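Local coordinates for protein orotidine-5-phosphate decarboxylase/orotate phosphoribosyltransferase, putative (Ompdcase-oprtase, putative) (Leishmania infantum, PDB 3QW3) that probably catalyses, through this decarboxylase domain of a bifunctional UMP synthase, the conversion of orotidine 5'-phosphate to UMP and carbon dioxide, at residues M123-S137 with W166-T179. Numbering follows the deposited sequence. Where two conformers were deposited one is given.
Sequences MRYPDKAVFVLCKTS and WNVNGNVGLVVGAT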
ATOM      1  N   MET A 123       9.209  -2.105  10.873  1.00 22.70           N
ATOM      2  CA  MET A 123       9.716  -1.484  12.108  1.00 23.33           C
ATOM      3  C   MET A 123      10.840  -2.267  12.789  1.00 23.98           C
ATOM      4  O   MET A 123      11.531  -1.736  13.663  1.00 24.22           O
ATOM      5  CB  MET A 123       8.568  -1.231  13.086  1.00 23.22           C
ATOM      6  CG  MET A 123       7.522  -0.256  12.552  1.00 23.48           C
ATOM      7  SD  MET A 123       6.041  -0.153  13.558  1.00 24.34           S
ATOM      8  CE  MET A 123       5.122   1.100  12.672  1.00 24.99           C
ATOM      9  N   ARG A 124      11.032  -3.522  12.384  1.00 24.47           N
ATOM     10  CA  ARG A 124      12.072  -4.370  12.979  1.00 25.22           C
ATOM     11  C   ARG A 124      13.497  -3.954  12.583  1.00 25.40           C
ATOM     12  O   ARG A 124      14.476  -4.448  13.156  1.00 25.59           O
ATOM     13  CB  ARG A 124      11.815  -5.852  12.670  1.00 25.52           C
ATOM     14  CG  ARG A 124      11.819  -6.208  11.196  1.00 27.34           C
ATOM     15  CD  ARG A 124      11.418  -7.669  10.972  1.00 30.41           C
ATOM     16  NE  ARG A 124      12.421  -8.611  11.469  1.00 33.74           N
ATOM     17  CZ  ARG A 124      13.495  -9.002  10.787  1.00 35.38           C
ATOM     18  NH1 ARG A 124      13.727  -8.534   9.566  1.00 36.46           N
ATOM     19  NH2 ARG A 124      14.342  -9.867  11.331  1.00 36.37           N
ATOM     20  N   TYR A 125      13.606  -3.057  11.600  1.00 25.49           N
ATOM     21  CA  TYR A 125      14.885  -2.473  11.203  1.00 25.52           C
ATOM     22  C   TYR A 125      15.101  -1.206  12.035  1.00 25.61           C
ATOM     23  O   TYR A 125      14.543  -0.159  11.709  1.00 25.04           O
ATOM     24  CB  TYR A 125      14.867  -2.068   9.726  1.00 25.79           C
ATOM     25  CG  TYR A 125      14.862  -3.175   8.685  1.00 26.18           C
ATOM     26  CD1 TYR A 125      13.735  -3.971   8.479  1.00 26.19           C
ATOM     27  CD2 TYR A 125      15.968  -3.376   7.861  1.00 27.31           C
ATOM     28  CE1 TYR A 125      13.727  -4.965   7.509  1.00 26.29           C
ATOM     29  CE2 TYR A 125      15.972  -4.368   6.886  1.00 27.76           C
ATOM     30  CZ  TYR A 125      14.846  -5.157   6.716  1.00 27.68           C
ATOM     31  OH  TYR A 125      14.852  -6.137   5.749  1.00 28.47           O
ATOM     32  N   PRO A 126      15.922  -1.283  13.101  1.00 25.59           N
ATOM     33  CA  PRO A 126      16.067  -0.122  13.992  1.00 25.52           C
ATOM     34  C   PRO A 126      16.672   1.109  13.308  1.00 25.25           C
ATOM     35  O   PRO A 126      16.387   2.241  13.715  1.00 25.60           O
ATOM     36  CB  PRO A 126      17.010  -0.636  15.095  1.00 25.70           C
ATOM     37  CG  PRO A 126      16.971  -2.127  14.981  1.00 25.93           C
ATOM     38  CD  PRO A 126      16.782  -2.402  13.524  1.00 25.78           C
ATOM     39  N   ASP A 127      17.481   0.879  12.276  1.00 24.74           N
ATOM     40  CA  ASP A 127      18.164   1.946  11.536  1.00 24.50           C
ATOM     41  C   ASP A 127      17.293   2.595  10.452  1.00 23.28           C
ATOM     42  O   ASP A 127      17.700   3.583   9.829  1.00 22.70           O
ATOM     43  CB  ASP A 127      19.473   1.423  10.925  1.00 25.30           C
ATOM     44  CG  ASP A 127      19.270   0.197  10.029  1.00 28.19           C
ATOM     45  OD1 ASP A 127      18.497  -0.715  10.400  1.00 32.22           O
ATOM     46  OD2 ASP A 127      19.903   0.141   8.951  1.00 31.18           O
ATOM     47  N   LYS A 128      16.103   2.032  10.237  1.00 21.95           N
ATOM     48  CA  LYS A 128      15.164   2.524   9.227  1.00 20.96           C
ATOM     49  C   LYS A 128      13.899   3.059   9.882  1.00 20.66           C
ATOM     50  O   LYS A 128      13.482   2.576  10.932  1.00 22.03           O
ATOM     51  CB  LYS A 128      14.804   1.406   8.235  1.00 20.84           C
ATOM     52  CG  LYS A 128      16.003   0.695   7.601  1.00 20.34           C
ATOM     53  CD  LYS A 128      16.775   1.587   6.632  1.00 20.56           C
ATOM     54  CE  LYS A 128      18.014   0.881   6.104  1.00 19.69           C
ATOM     55  NZ  LYS A 128      18.688   1.690   5.048  1.00 20.75           N
ATOM     56  N   ALA A 129      13.282   4.056   9.262  1.00 19.16           N
ATOM     57  CA  ALA A 129      12.073   4.637   9.820  1.00 17.99           C
ATOM     58  C   ALA A 129      10.853   4.205   9.024  1.00 17.02           C
ATOM     59  O   ALA A 129      10.947   3.917   7.834  1.00 16.65           O
ATOM     60  CB  ALA A 129      12.164   6.140   9.847  1.00 18.25           C
ATOM     61  N   VAL A 130       9.715   4.171   9.702  1.00 16.19           N
ATOM     62  CA  VAL A 130       8.442   3.856   9.071  1.00 15.80           C
ATOM     63  C   VAL A 130       7.473   4.982   9.385  1.00 15.13           C
ATOM     64  O   VAL A 130       7.082   5.177  10.541  1.00 15.43           O
ATOM     65  CB  VAL A 130       7.879   2.517   9.585  1.00 15.75           C
ATOM     66  CG1 VAL A 130       6.611   2.136   8.810  1.00 16.59           C
ATOM     67  CG2 VAL A 130       8.933   1.436   9.474  1.00 16.90           C
ATOM     68  N   PHE A 131       7.104   5.732   8.346  1.00 14.57           N
ATOM     69  CA  PHE A 131       6.106   6.782   8.472  1.00 13.99           C
ATOM     70  C   PHE A 131       4.733   6.206   8.149  1.00 13.76           C
ATOM     71  O   PHE A 131       4.457   5.848   7.004  1.00 13.86           O
ATOM     72  CB  PHE A 131       6.445   7.951   7.548  1.00 13.82           C
ATOM     73  CG  PHE A 131       7.609   8.780   8.030  1.00 14.07           C
ATOM     74  CD1 PHE A 131       7.403   9.793   8.959  1.00 15.12           C
ATOM     75  CD2 PHE A 131       8.893   8.551   7.546  1.00 15.25           C
ATOM     76  CE1 PHE A 131       8.473  10.575   9.418  1.00 15.75           C
ATOM     77  CE2 PHE A 131       9.980   9.327   8.004  1.00 15.74           C
ATOM     78  CZ  PHE A 131       9.757  10.336   8.941  1.00 15.89           C
ATOM     79  N   VAL A 132       3.885   6.113   9.170  1.00 13.61           N
ATOM     80  CA  VAL A 132       2.575   5.469   9.043  1.00 13.83           C
ATOM     81  C   VAL A 132       1.508   6.500   8.722  1.00 13.96           C
ATOM     82  O   VAL A 132       1.429   7.542   9.374  1.00 14.16           O
ATOM     83  CB  VAL A 132       2.195   4.715  10.338  1.00 13.80           C
ATOM     84  CG1 VAL A 132       0.860   3.991  10.156  1.00 14.72           C
ATOM     85  CG2 VAL A 132       3.284   3.717  10.701  1.00 13.61           C
ATOM     86  N   LEU A 133       0.681   6.209   7.721  1.00 13.77           N
ATOM     87  CA  LEU A 133      -0.406   7.121   7.361  1.00 14.19           C
ATOM     88  C   LEU A 133      -1.287   7.391   8.564  1.00 14.63           C
ATOM     89  O   LEU A 133      -1.687   6.463   9.270  1.00 14.34           O
ATOM     90  CB  LEU A 133      -1.249   6.543   6.222  1.00 14.09           C
ATOM     91  CG  LEU A 133      -0.531   6.112   4.946  1.00 14.12           C
ATOM     92  CD1 LEU A 133      -1.579   5.565   3.960  1.00 14.66           C
ATOM     93  CD2 LEU A 133       0.240   7.262   4.322  1.00 14.79           C
ATOM     94  N   CYS A 134      -1.583   8.663   8.804  1.00 15.62           N
ATOM     95  CA  CYS A 134      -2.407   9.033   9.950  1.00 16.61           C
ATOM     96  C   CYS A 134      -3.569   9.915   9.514  1.00 17.54           C
ATOM     97  O   CYS A 134      -4.724   9.490   9.535  1.00 16.82           O
ATOM     98  CB  CYS A 134      -1.550   9.713  11.023  1.00 16.66           C
ATOM     99  SG  CYS A 134      -2.465  10.209  12.486  1.00 17.85           S
ATOM    100  N   LYS A 135      -3.250  11.136   9.094  1.00 18.89           N
ATOM    101  CA  LYS A 135      -4.255  12.057   8.592  1.00 20.85           C
ATOM    102  C   LYS A 135      -3.798  12.620   7.262  1.00 21.84           C
ATOM    103  O   LYS A 135      -2.751  13.257   7.182  1.00 22.41           O
ATOM    104  CB  LYS A 135      -4.500  13.185   9.603  1.00 21.14           C
ATOM    105  CG  LYS A 135      -5.540  14.218   9.162  1.00 22.62           C
ATOM    106  CD  LYS A 135      -6.956  13.655   9.217  1.00 24.82           C
ATOM    107  CE  LYS A 135      -8.007  14.746   8.999  1.00 26.67           C
ATOM    108  NZ  LYS A 135      -7.978  15.340   7.625  1.00 29.04           N
ATOM    109  N   THR A 136      -4.581  12.371   6.219  1.00 23.22           N
ATOM    110  CA  THR A 136      -4.303  12.924   4.896  1.00 24.65           C
ATOM    111  C   THR A 136      -5.351  13.987   4.533  1.00 26.16           C
ATOM    112  O   THR A 136      -6.443  14.008   5.108  1.00 26.34           O
ATOM    113  CB  THR A 136      -4.169  11.810   3.826  1.00 24.42           C
ATOM    114  OG1 THR A 136      -5.354  11.007   3.810  1.00 23.94           O
ATOM    115  CG2 THR A 136      -2.979  10.917   4.149  1.00 24.04           C
ATOM    116  N   SER A 137      -5.016  14.856   3.580  1.00 27.71           N
ATOM    117  CA  SER A 137      -5.834  16.040   3.310  0.70 28.64           C
ATOM    118  C   SER A 137      -6.906  15.868   2.233  1.00 28.95           C
ATOM    119  O   SER A 137      -7.803  16.712   2.100  1.00 29.41           O
ATOM    120  CB  SER A 137      -4.935  17.238   2.998  0.70 28.81           C
ATOM    121  OG  SER A 137      -4.185  17.601   4.147  0.70 29.66           O
ATOM    122  N   TRP A 166       3.377   0.690  19.090  1.00 22.95           N
ATOM    123  CA  TRP A 166       4.128   0.471  17.849  1.00 22.99           C
ATOM    124  C   TRP A 166       5.602   0.892  17.903  1.00 22.83           C
ATOM    125  O   TRP A 166       6.438   0.321  17.199  1.00 23.01           O
ATOM    126  CB  TRP A 166       3.430   1.140  16.655  1.00 23.00           C
ATOM    127  CG  TRP A 166       2.087   0.538  16.289  1.00 23.68           C
ATOM    128  CD1 TRP A 166       1.555  -0.633  16.749  1.00 24.53           C
ATOM    129  CD2 TRP A 166       1.135   1.068  15.353  1.00 23.71           C
ATOM    130  NE1 TRP A 166       0.321  -0.853  16.177  1.00 25.15           N
ATOM    131  CE2 TRP A 166       0.043   0.175  15.316  1.00 24.50           C
ATOM    132  CE3 TRP A 166       1.098   2.217  14.550  1.00 24.87           C
ATOM    133  CZ2 TRP A 166      -1.082   0.395  14.507  1.00 25.19           C
ATOM    134  CZ3 TRP A 166      -0.018   2.436  13.747  1.00 24.76           C
ATOM    135  CH2 TRP A 166      -1.091   1.527  13.732  1.00 24.98           C
ATOM    136  N   ASN A 167       5.927   1.867  18.749  1.00 22.79           N
ATOM    137  CA  ASN A 167       7.233   2.528  18.692  1.00 22.95           C
ATOM    138  C   ASN A 167       8.330   1.880  19.544  1.00 23.37           C
ATOM    139  O   ASN A 167       9.179   2.572  20.118  1.00 22.84           O
ATOM    140  CB  ASN A 167       7.091   4.021  19.022  1.00 22.70           C
ATOM    141  CG  ASN A 167       8.256   4.844  18.517  1.00 22.88           C
ATOM    142  OD1 ASN A 167       8.857   4.526  17.489  1.00 23.64           O
ATOM    143  ND2 ASN A 167       8.585   5.917  19.240  1.00 22.97           N
ATOM    144  N   VAL A 168       8.320   0.550  19.597  1.00 24.12           N
ATOM    145  CA  VAL A 168       9.308  -0.208  20.366  1.00 25.03           C
ATOM    146  C   VAL A 168      10.743   0.096  19.921  1.00 25.20           C
ATOM    147  O   VAL A 168      11.657   0.175  20.748  1.00 25.49           O
ATOM    148  CB  VAL A 168       9.011  -1.731  20.314  1.00 25.16           C
ATOM    149  CG1 VAL A 168      10.075  -2.537  21.058  1.00 26.36           C
ATOM    150  CG2 VAL A 168       7.639  -2.019  20.899  1.00 25.43           C
ATOM    151  N   ASN A 169      10.942   0.294  18.620  1.00 25.09           N
ATOM    152  CA  ASN A 169      12.281   0.572  18.099  1.00 25.05           C
ATOM    153  C   ASN A 169      12.619   2.054  17.921  1.00 24.54           C
ATOM    154  O   ASN A 169      13.688   2.391  17.412  1.00 24.79           O
ATOM    155  CB  ASN A 169      12.539  -0.215  16.806  1.00 25.59           C
ATOM    156  CG  ASN A 169      12.918  -1.657  17.070  1.00 27.26           C
ATOM    157  OD1 ASN A 169      13.421  -1.990  18.149  1.00 28.44           O
ATOM    158  ND2 ASN A 169      12.685  -2.525  16.087  1.00 28.24           N
ATOM    159  N   GLY A 170      11.710   2.930  18.343  1.00 23.92           N
ATOM    160  CA  GLY A 170      11.935   4.377  18.279  1.00 23.01           C
ATOM    161  C   GLY A 170      12.085   4.878  16.855  1.00 22.10           C
ATOM    162  O   GLY A 170      12.739   5.896  16.609  1.00 22.45           O
ATOM    163  N   ASN A 171      11.473   4.156  15.918  1.00 20.84           N
ATOM    164  CA  ASN A 171      11.635   4.440  14.492  1.00 19.89           C
ATOM    165  C   ASN A 171      10.326   4.680  13.748  1.00 19.44           C
ATOM    166  O   ASN A 171      10.296   4.648  12.515  1.00 19.02           O
ATOM    167  CB  ASN A 171      12.465   3.342  13.806  1.00 19.90           C
ATOM    168  CG  ASN A 171      11.810   1.954  13.861  1.00 19.00           C
ATOM    169  OD1 ASN A 171      12.294   1.019  13.226  1.00 22.06           O
ATOM    170  ND2 ASN A 171      10.728   1.818  14.613  1.00 18.07           N
ATOM    171  N   VAL A 172       9.257   4.915  14.505  1.00 18.87           N
ATOM    172  CA  VAL A 172       7.940   5.176  13.928  1.00 18.60           C
ATOM    173  C   VAL A 172       7.691   6.676  13.803  1.00 18.16           C
ATOM    174  O   VAL A 172       7.972   7.450  14.727  1.00 18.28           O
ATOM    175  CB  VAL A 172       6.815   4.513  14.761  1.00 18.64           C
ATOM    176  CG1 VAL A 172       5.439   4.720  14.112  1.00 19.58           C
ATOM    177  CG2 VAL A 172       7.108   3.033  14.922  1.00 19.46           C
ATOM    178  N   GLY A 173       7.171   7.067  12.644  1.00 17.27           N
ATOM    179  CA  GLY A 173       6.718   8.426  12.389  1.00 16.45           C
ATOM    180  C   GLY A 173       5.303   8.365  11.846  1.00 16.00           C
ATOM    181  O   GLY A 173       4.755   7.278  11.643  1.00 15.72           O
ATOM    182  N   LEU A 174       4.707   9.526  11.615  1.00 15.24           N
ATOM    183  CA  LEU A 174       3.347   9.609  11.100  1.00 15.08           C
ATOM    184  C   LEU A 174       3.272  10.515   9.887  1.00 15.19           C
ATOM    185  O   LEU A 174       3.980  11.518   9.822  1.00 15.65           O
ATOM    186  CB  LEU A 174       2.405  10.152  12.172  1.00 14.80           C
ATOM    187  CG  LEU A 174       2.174   9.267  13.396  1.00 15.45           C
ATOM    188  CD1 LEU A 174       1.435  10.052  14.461  1.00 15.20           C
ATOM    189  CD2 LEU A 174       1.383   8.036  13.008  1.00 16.13           C
ATOM    190  N   VAL A 175       2.406  10.167   8.934  1.00 14.94           N
ATOM    191  CA  VAL A 175       2.100  11.060   7.813  1.00 14.96           C
ATOM    192  C   VAL A 175       0.868  11.878   8.191  1.00 15.72           C
ATOM    193  O   VAL A 175      -0.198  11.315   8.446  1.00 15.47           O
ATOM    194  CB  VAL A 175       1.854  10.292   6.481  1.00 14.74           C
ATOM    195  CG1 VAL A 175       1.585  11.287   5.333  1.00 15.01           C
ATOM    196  CG2 VAL A 175       3.053   9.409   6.153  1.00 14.40           C
ATOM    197  N   VAL A 176       1.028  13.200   8.242  1.00 16.29           N
ATOM    198  CA  VAL A 176      -0.028  14.110   8.693  1.00 17.62           C
ATOM    199  C   VAL A 176      -0.039  15.330   7.777  1.00 18.84           C
ATOM    200  O   VAL A 176       0.953  16.066   7.711  1.00 18.63           O
ATOM    201  CB  VAL A 176       0.177  14.578  10.171  1.00 17.54           C
ATOM    202  CG1 VAL A 176      -1.083  15.267  10.702  1.00 18.43           C
ATOM    203  CG2 VAL A 176       0.552  13.412  11.085  1.00 18.21           C
ATOM    204  N   GLY A 177      -1.160  15.542   7.093  1.00 20.28           N
ATOM    205  CA  GLY A 177      -1.306  16.637   6.129  1.00 22.49           C
ATOM    206  C   GLY A 177      -1.232  18.024   6.745  1.00 24.40           C
ATOM    207  O   GLY A 177      -1.511  18.200   7.928  1.00 24.71           O
ATOM    208  N   ALA A 178      -0.851  19.008   5.932  1.00 26.06           N
ATOM    209  CA  ALA A 178      -0.723  20.398   6.383  1.00 27.94           C
ATOM    210  C   ALA A 178      -2.026  21.203   6.277  1.00 29.12           C
ATOM    211  O   ALA A 178      -2.160  22.253   6.911  1.00 29.77           O
ATOM    212  CB  ALA A 178       0.398  21.100   5.615  1.00 27.95           C
ATOM    213  N   THR A 179      -2.983  20.698   5.497  1.00 30.39           N
ATOM    214  CA  THR A 179      -4.197  21.453   5.140  1.00 31.56           C
ATOM    215  C   THR A 179      -5.175  21.683   6.299  1.00 31.84           C
ATOM    216  O   THR A 179      -5.994  22.609   6.246  1.00 32.26           O
ATOM    217  CB  THR A 179      -4.933  20.810   3.929  1.00 31.67           C
ATOM    218  OG1 THR A 179      -3.983  20.493   2.907  1.00 33.00           O
ATOM    219  CG2 THR A 179      -5.983  21.756   3.344  1.00 32.41           C
TER
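Two neighbouring parallel strands of the TIM barrel, 129-135 and 172-176, pair here, joined by a crossover that includes helix 154-163. Their backbones alternate as donor and acceptor: Gly-173 N bonds to Val-130 O, and Val-132 N returns to Gly-173 O. A beta bulge then shifts the register by one residue. At it, Val-175 O takes two donors in its carbonyl plane, Cys-134 N at 3.0 Å and Lys-135 N at 3.1 Å. The first bond is the more bent, 136° at the hydrogen against 152°.

Phe-131 and Val-175 share one face of the sheet, where Phe-131 CB lies 3.9 Å from Val-175 CG2. The Phe-131 ring approaches Gly-173 obliquely, with CD1 3.8 Å from Gly-173 CA. Leu-133 runs beside Val-175, pointing the same way.

Val-132, Val-172 and Leu-174 lie on the other face, where Val-172 and Leu-174 pack on Ala-162 of helix 154-163. Val-132 sets CG1 anti to its backbone N (chi1 -177°), which carries that methyl to Trp-166 CZ3. Trp-166 NE1 bonds to Asp-143 of the second subunit, so this edge of the contact reaches the dimer interface.

Met-123, ahead of strand 129-135, has a chain extended beyond CG that brings CE to 3.6 Å from Val-172 CG2. Asn-169 ND2 gives Met-123 O a nearly straight 2.8 Å hydrogen bond, with the oxygen in the amide plane of Asn-169.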